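Local coordinates for protein S-adenosyl-L-methionine:salicylic acid carboxyl methyltransferase (Clarkia breweri, PDB 1M6E) that transfers a methyl group from S-adenosyl-L-methionine to the carboxylate of salicylic acid, yielding the volatile ester methyl salicylate, at residues A[16-21]-A[306-311]; A[233-239]-A[327-331]. All blocks are in the same frame, centred on the assembly; numbering follows the deposited sequence.

Contact 1: A[16-21]-A[306-311]; sequences NSYAMN and RCMRAV. With SAH (S-adenosyl-L-homocysteine), chain C; SAL (2-hydroxybenzoic acid), chain D.
Ala310 presents its methyl group to the backbone of the loop at Ser17 and Tyr18, and together with Asn21 it forms the close-packed part of the contact. The CA atoms of Ser17 and Ala310 are 4.8 Å apart, those of Asn21 and Cys307 5.0 Å, and Ala310 CB lies 3.8 Å from Tyr18 CB. Buried Asn21 directs its amide at the helix, where OD1 receives a weak, bent bond from Arg306 NE (3.1 Å, 126°). The arginine chain bends at chi3 (64°), which brings NE round to that oxygen, and the amide and guanidinium planes stand 67° apart. Cys307 CB meets the backbone O of Asn21 on the buried side as well.

The Ala310 methyl also sits at the edge of the Tyr18 ring, near its plane, and the phenol, an S-adenosyl-L-methionine-binding group, runs past the helix toward S-adenosyl-L-homocysteine. On the helix side, Val311 CG1 lies 3.6 Å from C1' of salicylate, and Met308 SD, on a chain folded back at chi2 and chi3, lies 3.5 Å from C4 of salicylate.

Toward solvent the fit is looser. The outer end of Arg306 has exposed Met20 and Asn16 beside it, Asn16 adding just a distant touch, its CB 4.1 Å from Arg306 NH2.

The loop 16-21 leads into helix 23-31, whose Gln25 touches both Tyr18 and Cys307. Behind helix 303-320, Met308 and Arg309 lean on helix 322-341, so the contact lies between these helices and the bound S-adenosyl-L-homocysteine, which is held partly by Gly59 and Ser61, just after strand 52-58.

Contact 2: A[233-239]-A[327-331]; sequences LNQMVSE and DVFHR
Arg331 and Glu239 reach for each other from opposite directions and close a two-pronged salt bridge between helix 322-341 and the residue just past the end of helix 227-238. NH2 of Arg331 donates to OE1 of Glu239 at 2.8 Å with an angle of 154°, while the second bond, from Arg331 NH1 to Glu239 OE2 at 2.6 Å, is bent and weak. The two flat groups are not coplanar, the carboxylate being turned 36° from the guanidinium. OE1 lies close to the guanidinium plane, whereas NH2 meets OE1 from above the plane of the carboxylate. The arginine chain is stretched out from CG to NE, and the glutamate is likewise extended beyond CG, which lets the charges meet across the gap between helix axes 10.3 Å apart.

Met236 lies over one face of that guanidinium. Its CG is 3.4 Å from Arg331 NH1, and its SD sits offset toward the rim of the group. At chi3 (-63°) the methionine then bends away from the arginine and sends its methyl at about a right angle to Val328, with CE 3.6 Å from Val328 CB. Leu233 joins from one turn earlier: although its CB starts out away from the other helix, CD2 comes back to within 3.7 Å of Val328 CG2. Leu233 also packs on Asp248, probably a magnesium ligand as in related enzymes, and Met236 touches Leu241 and Glu243 of the following loop.

Apolar and ionic parts thus lie side by side along the crossing. The methionine flanks the arginine where its charge is paired, which probably limits how far the guanidinium can turn; with Glu239 exposed and Arg331 partly so, the bridge is probably weaker than a buried one.

From the N terminus the chain first lays down the loop 16-21, then builds much of the sheet, through strand 204-211, before reaching helix 227-238, the first half of contact 2. Strand 275-283 follows, and helix 303-320 then returns to the early loop, closing contact 1 over 284 intervening residues. The next helix, 322-341, closes contact 2 over 87. The two loops therefore cross. Their centres are 20 Å apart, and they join directly where Phe329 of the contact 2 helix packs on Arg309 of contact 1, with Phe329 CD1 3.4 Å from Arg309 NH1. Together they connect the N-terminal loop that carries Tyr18 at the ligand site, through two consecutive helices, to helix 227-238 at the periphery.

Contact 1: A[16-21]-A[306-311]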
loop_
_atom_site.group_PDB
_atom_site.type_symbol
_atom_site.label_atom_id
_atom_site.label_comp_id
_atom_site.label_asym_id
_atom_site.label_seq_id
_atom_site.Cartn_x
_atom_site.Cartn_y
_atom_site.Cartn_z
ATOM N N ASN A 16 -15.695 5.855 -13.381
ATOM C CA ASN A 16 -17.055 5.605 -12.916
ATOM C C ASN A 16 -17.160 4.188 -12.393
ATOM O O ASN A 16 -17.428 3.241 -13.139
ATOM C CB ASN A 16 -18.024 5.814 -14.056
ATOM C CG ASN A 16 -17.426 6.670 -15.115
ATOM O OD1 ASN A 16 -16.622 7.558 -14.813
ATOM N ND2 ASN A 16 -17.788 6.418 -16.365
ATOM N N SER A 17 -16.891 4.095 -11.092
ATOM C CA SER A 17 -16.924 2.900 -10.270
ATOM C C SER A 17 -16.065 3.175 -9.060
ATOM O O SER A 17 -14.958 3.738 -9.178
ATOM C CB SER A 17 -16.462 1.675 -11.037
ATOM O OG SER A 17 -17.491 1.286 -11.939
ATOM N N TYR A 18 -16.691 2.834 -7.926
ATOM C CA TYR A 18 -16.283 2.934 -6.513
ATOM C C TYR A 18 -15.301 4.013 -6.163
ATOM O O TYR A 18 -14.085 3.775 -6.002
ATOM C CB TYR A 18 -15.762 1.595 -5.978
ATOM C CG TYR A 18 -16.062 1.503 -4.497
ATOM C CD1 TYR A 18 -17.153 0.782 -4.031
ATOM C CD2 TYR A 18 -15.386 2.295 -3.585
ATOM C CE1 TYR A 18 -17.572 0.871 -2.704
ATOM C CE2 TYR A 18 -15.806 2.386 -2.267
ATOM C CZ TYR A 18 -16.898 1.680 -1.847
ATOM O OH TYR A 18 -17.350 1.825 -0.576
ATOM N N ALA A 19 -15.838 5.203 -6.013
ATOM C CA ALA A 19 -15.061 6.412 -5.752
ATOM C C ALA A 19 -16.115 7.306 -6.322
ATOM O O ALA A 19 -16.609 8.235 -5.677
ATOM C CB ALA A 19 -13.803 6.486 -6.624
ATOM N N MET A 20 -16.508 6.966 -7.538
ATOM C CA MET A 20 -17.549 7.706 -8.192
ATOM C C MET A 20 -18.933 7.079 -7.925
ATOM O O MET A 20 -19.931 7.556 -8.434
ATOM C CB MET A 20 -17.238 7.765 -9.689
ATOM C CG MET A 20 -15.912 8.441 -10.012
ATOM S SD MET A 20 -15.748 10.004 -9.138
ATOM C CE MET A 20 -17.182 10.923 -9.784
ATOM N N ASN A 21 -18.997 6.026 -7.113
ATOM C CA ASN A 21 -20.276 5.348 -6.833
ATOM C C ASN A 21 -20.467 4.842 -5.398
ATOM O O ASN A 21 -21.098 3.800 -5.176
ATOM C CB ASN A 21 -20.462 4.170 -7.798
ATOM C CG ASN A 21 -20.541 4.610 -9.235
ATOM O OD1 ASN A 21 -21.562 5.092 -9.686
ATOM N ND2 ASN A 21 -19.451 4.463 -9.960
ATOM N N ARG A 306 -25.030 1.317 -10.470
ATOM C CA ARG A 306 -23.592 1.615 -10.596
ATOM C C ARG A 306 -22.882 1.332 -9.267
ATOM O O ARG A 306 -21.704 0.964 -9.243
ATOM C CB ARG A 306 -23.364 3.077 -10.999
ATOM C CG ARG A 306 -23.697 3.397 -12.439
ATOM C CD ARG A 306 -23.910 4.880 -12.687
ATOM N NE ARG A 306 -22.697 5.665 -12.461
ATOM C CZ ARG A 306 -22.540 6.943 -12.811
ATOM N NH1 ARG A 306 -23.530 7.600 -13.414
ATOM N NH2 ARG A 306 -21.383 7.561 -12.569
ATOM N N CYS A 307 -23.607 1.521 -8.168
ATOM C CA CYS A 307 -23.081 1.251 -6.846
ATOM C C CYS A 307 -22.968 -0.272 -6.691
ATOM O O CYS A 307 -21.923 -0.808 -6.335
ATOM C CB CYS A 307 -24.020 1.800 -5.788
ATOM S SG CYS A 307 -23.688 1.132 -4.158
ATOM N N MET A 308 -24.059 -0.977 -6.956
ATOM C CA MET A 308 -24.058 -2.423 -6.847
ATOM C C MET A 308 -23.198 -3.034 -7.942
ATOM O O MET A 308 -22.945 -4.240 -7.940
ATOM C CB MET A 308 -25.493 -2.949 -6.907
ATOM C CG MET A 308 -26.207 -2.823 -5.579
ATOM S SD MET A 308 -25.329 -3.782 -4.310
ATOM C CE MET A 308 -25.357 -5.473 -5.035
ATOM N N ARG A 309 -22.751 -2.199 -8.878
ATOM C CA ARG A 309 -21.884 -2.672 -9.958
ATOM C C ARG A 309 -20.420 -2.539 -9.527
ATOM O O ARG A 309 -19.620 -3.435 -9.742
ATOM C CB ARG A 309 -22.071 -1.870 -11.240
ATOM C CG ARG A 309 -21.155 -2.363 -12.347
ATOM C CD ARG A 309 -20.595 -1.247 -13.213
ATOM N NE ARG A 309 -19.956 -1.742 -14.438
ATOM C CZ ARG A 309 -20.613 -2.250 -15.478
ATOM N NH1 ARG A 309 -21.934 -2.334 -15.445
ATOM N NH2 ARG A 309 -19.957 -2.666 -16.559
ATOM N N ALA A 310 -20.079 -1.398 -8.947
ATOM C CA ALA A 310 -18.744 -1.172 -8.456
ATOM C C ALA A 310 -18.521 -2.114 -7.271
ATOM O O ALA A 310 -17.394 -2.417 -6.900
ATOM C CB ALA A 310 -18.623 0.215 -8.008
ATOM N N VAL A 311 -19.603 -2.609 -6.701
ATOM C CA VAL A 311 -19.524 -3.490 -5.541
ATOM C C VAL A 311 -19.432 -4.982 -5.904
ATOM O O VAL A 311 -18.784 -5.756 -5.194
ATOM C CB VAL A 311 -20.777 -3.240 -4.614
ATOM C CG1 VAL A 311 -20.889 -4.287 -3.541
ATOM C CG2 VAL A 311 -20.701 -1.850 -4.003
HETATM N N SAH C . -15.384 1.345 4.253
HETATM C CA SAH C . -15.884 2.015 2.965
HETATM C CB SAH C . -16.228 1.026 1.835
HETATM C CG SAH C . -15.997 -0.399 2.114
HETATM S SD SAH C . -16.426 -1.623 0.827
HETATM C C SAH C . -17.172 2.819 3.142
HETATM O O SAH C . -17.738 2.871 4.274
HETATM O OXT SAH C . -17.579 3.399 2.050
HETATM C "C5'" SAH C . -15.832 -3.020 1.719
HETATM C "C4'" SAH C . -14.294 -3.407 1.568
HETATM O "O4'" SAH C . -14.214 -4.556 2.470
HETATM C "C3'" SAH C . -13.944 -4.044 0.170
HETATM O "O3'" SAH C . -12.921 -3.175 -0.588
HETATM C "C2'" SAH C . -13.320 -5.332 0.476
HETATM O "O2'" SAH C . -12.222 -5.794 -0.236
HETATM C "C1'" SAH C . -13.206 -5.256 2.075
HETATM N N9 SAH C . -13.166 -6.580 2.653
HETATM C C8 SAH C . -13.996 -7.667 2.484
HETATM N N7 SAH C . -13.629 -8.722 3.153
HETATM C C5 SAH C . -12.494 -8.293 3.798
HETATM C C6 SAH C . -11.595 -8.938 4.678
HETATM N N6 SAH C . -11.779 -10.213 5.019
HETATM N N1 SAH C . -10.507 -8.249 5.199
HETATM C C2 SAH C . -10.332 -6.939 4.832
HETATM N N3 SAH C . -11.134 -6.231 3.988
HETATM C C4 SAH C . -12.200 -6.973 3.505
HETATM C "C1'" SAL D . -21.073 -3.344 -0.065
HETATM O "O1'" SAL D . -20.657 -2.175 -0.013
HETATM O "O2'" SAL D . -20.168 -4.325 0.107
HETATM C C1 SAL D . -22.550 -3.586 -0.319
HETATM C C2 SAL D . -23.163 -4.918 -0.414
HETATM C C3 SAL D . -24.553 -5.008 -0.654
HETATM C C4 SAL D . -25.399 -3.882 -0.814
HETATM C C5 SAL D . -24.867 -2.583 -0.734
HETATM C C6 SAL D . -23.375 -2.428 -0.476
HETATM O O2 SAL D . -22.496 -6.106 -0.286
#

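Contact 2: A[233-239]-A[327-331]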
loop_
_atom_site.group_PDB
_atom_site.type_symbol
_atom_site.label_atom_id
_atom_site.label_comp_id
_atom_site.label_asym_id
_atom_site.label_seq_id
_atom_site.Cartn_x
_atom_site.Cartn_y
_atom_site.Cartn_z
ATOM N N LEU A 233 -30.378 -12.321 -13.550
ATOM C CA LEU A 233 -29.630 -13.432 -14.102
ATOM C C LEU A 233 -30.513 -14.583 -14.592
ATOM O O LEU A 233 -30.350 -15.029 -15.724
ATOM C CB LEU A 233 -28.627 -13.946 -13.067
ATOM C CG LEU A 233 -27.443 -13.048 -12.711
ATOM C CD1 LEU A 233 -26.632 -13.715 -11.612
ATOM C CD2 LEU A 233 -26.588 -12.810 -13.931
ATOM N N ASN A 234 -31.442 -15.054 -13.751
ATOM C CA ASN A 234 -32.342 -16.173 -14.089
ATOM C C ASN A 234 -33.105 -15.996 -15.395
ATOM O O ASN A 234 -33.547 -16.969 -16.014
ATOM C CB ASN A 234 -33.349 -16.435 -12.959
ATOM C CG ASN A 234 -32.716 -17.121 -11.732
ATOM O OD1 ASN A 234 -31.986 -18.114 -11.852
ATOM N ND2 ASN A 234 -33.017 -16.599 -10.545
ATOM N N GLN A 235 -33.261 -14.746 -15.806
ATOM C CA GLN A 235 -33.955 -14.424 -17.041
ATOM C C GLN A 235 -32.996 -14.626 -18.208
ATOM O O GLN A 235 -33.404 -14.950 -19.325
ATOM C CB GLN A 235 -34.404 -12.971 -17.005
ATOM C CG GLN A 235 -34.776 -12.428 -18.361
ATOM C CD GLN A 235 -36.221 -12.648 -18.668
ATOM O OE1 GLN A 235 -36.639 -12.560 -19.828
ATOM N NE2 GLN A 235 -37.012 -12.923 -17.625
ATOM N N MET A 236 -31.717 -14.408 -17.931
ATOM C CA MET A 236 -30.660 -14.555 -18.918
ATOM C C MET A 236 -30.270 -16.025 -19.039
ATOM O O MET A 236 -29.838 -16.480 -20.104
ATOM C CB MET A 236 -29.444 -13.732 -18.512
ATOM C CG MET A 236 -29.680 -12.247 -18.472
ATOM S SD MET A 236 -28.114 -11.439 -18.615
ATOM C CE MET A 236 -27.358 -12.036 -17.109
ATOM N N VAL A 237 -30.398 -16.765 -17.943
ATOM C CA VAL A 237 -30.089 -18.178 -18.007
ATOM C C VAL A 237 -31.166 -18.748 -18.903
ATOM O O VAL A 237 -30.896 -19.579 -19.762
ATOM C CB VAL A 237 -30.183 -18.872 -16.641
ATOM C CG1 VAL A 237 -30.245 -20.380 -16.855
ATOM C CG2 VAL A 237 -28.980 -18.481 -15.745
ATOM N N SER A 238 -32.393 -18.285 -18.696
ATOM C CA SER A 238 -33.508 -18.733 -19.498
ATOM C C SER A 238 -33.342 -18.310 -20.949
ATOM O O SER A 238 -33.389 -19.143 -21.854
ATOM C CB SER A 238 -34.791 -18.135 -18.992
ATOM O OG SER A 238 -35.599 -17.837 -20.124
ATOM N N GLU A 239 -33.173 -17.008 -21.169
ATOM C CA GLU A 239 -33.004 -16.490 -22.518
ATOM C C GLU A 239 -31.878 -17.164 -23.295
ATOM O O GLU A 239 -31.595 -16.763 -24.426
ATOM C CB GLU A 239 -32.777 -14.974 -22.499
ATOM C CG GLU A 239 -34.024 -14.151 -22.148
ATOM C CD GLU A 239 -33.807 -12.626 -22.206
ATOM O OE1 GLU A 239 -33.063 -12.146 -23.094
ATOM O OE2 GLU A 239 -34.404 -11.908 -21.375
ATOM N N ASP A 327 -24.666 -6.596 -20.127
ATOM C CA ASP A 327 -26.073 -7.002 -20.117
ATOM C C ASP A 327 -26.714 -7.233 -18.770
ATOM O O ASP A 327 -27.853 -6.833 -18.565
ATOM C CB ASP A 327 -26.268 -8.263 -20.963
ATOM C CG ASP A 327 -26.034 -8.013 -22.447
ATOM O OD1 ASP A 327 -26.870 -7.309 -23.060
ATOM O OD2 ASP A 327 -25.014 -8.509 -22.997
ATOM N N VAL A 328 -26.019 -7.892 -17.851
ATOM C CA VAL A 328 -26.630 -8.131 -16.553
ATOM C C VAL A 328 -26.847 -6.845 -15.768
ATOM O O VAL A 328 -27.679 -6.797 -14.891
ATOM C CB VAL A 328 -25.817 -9.151 -15.709
ATOM C CG1 VAL A 328 -24.382 -8.826 -15.770
ATOM C CG2 VAL A 328 -26.271 -9.143 -14.254
ATOM N N PHE A 329 -26.141 -5.774 -16.076
ATOM C CA PHE A 329 -26.387 -4.600 -15.273
ATOM C C PHE A 329 -27.393 -3.701 -15.911
ATOM O O PHE A 329 -27.996 -2.874 -15.243
ATOM C CB PHE A 329 -25.088 -3.864 -14.967
ATOM C CG PHE A 329 -24.339 -4.459 -13.818
ATOM C CD1 PHE A 329 -23.188 -5.210 -14.034
ATOM C CD2 PHE A 329 -24.839 -4.338 -12.522
ATOM C CE1 PHE A 329 -22.542 -5.845 -12.976
ATOM C CE2 PHE A 329 -24.210 -4.962 -11.456
ATOM C CZ PHE A 329 -23.051 -5.725 -11.684
ATOM N N HIS A 330 -27.581 -3.873 -17.213
ATOM C CA HIS A 330 -28.583 -3.109 -17.955
ATOM C C HIS A 330 -29.943 -3.572 -17.417
ATOM O O HIS A 330 -30.816 -2.766 -17.122
ATOM C CB HIS A 330 -28.454 -3.447 -19.432
ATOM C CG HIS A 330 -29.616 -3.020 -20.264
ATOM N ND1 HIS A 330 -29.775 -1.729 -20.714
ATOM C CD2 HIS A 330 -30.645 -3.732 -20.783
ATOM C CE1 HIS A 330 -30.849 -1.665 -21.483
ATOM N NE2 HIS A 330 -31.395 -2.868 -21.541
ATOM N N ARG A 331 -30.084 -4.889 -17.255
ATOM C CA ARG A 331 -31.311 -5.522 -16.769
ATOM C C ARG A 331 -31.518 -5.286 -15.298
ATOM O O ARG A 331 -32.591 -4.874 -14.862
ATOM C CB ARG A 331 -31.263 -7.025 -17.024
ATOM C CG ARG A 331 -30.914 -7.358 -18.454
ATOM C CD ARG A 331 -31.248 -8.784 -18.788
ATOM N NE ARG A 331 -31.046 -9.037 -20.209
ATOM C CZ ARG A 331 -31.573 -10.065 -20.864
ATOM N NH1 ARG A 331 -32.340 -10.943 -20.227
ATOM N NH2 ARG A 331 -31.334 -10.218 -22.155
#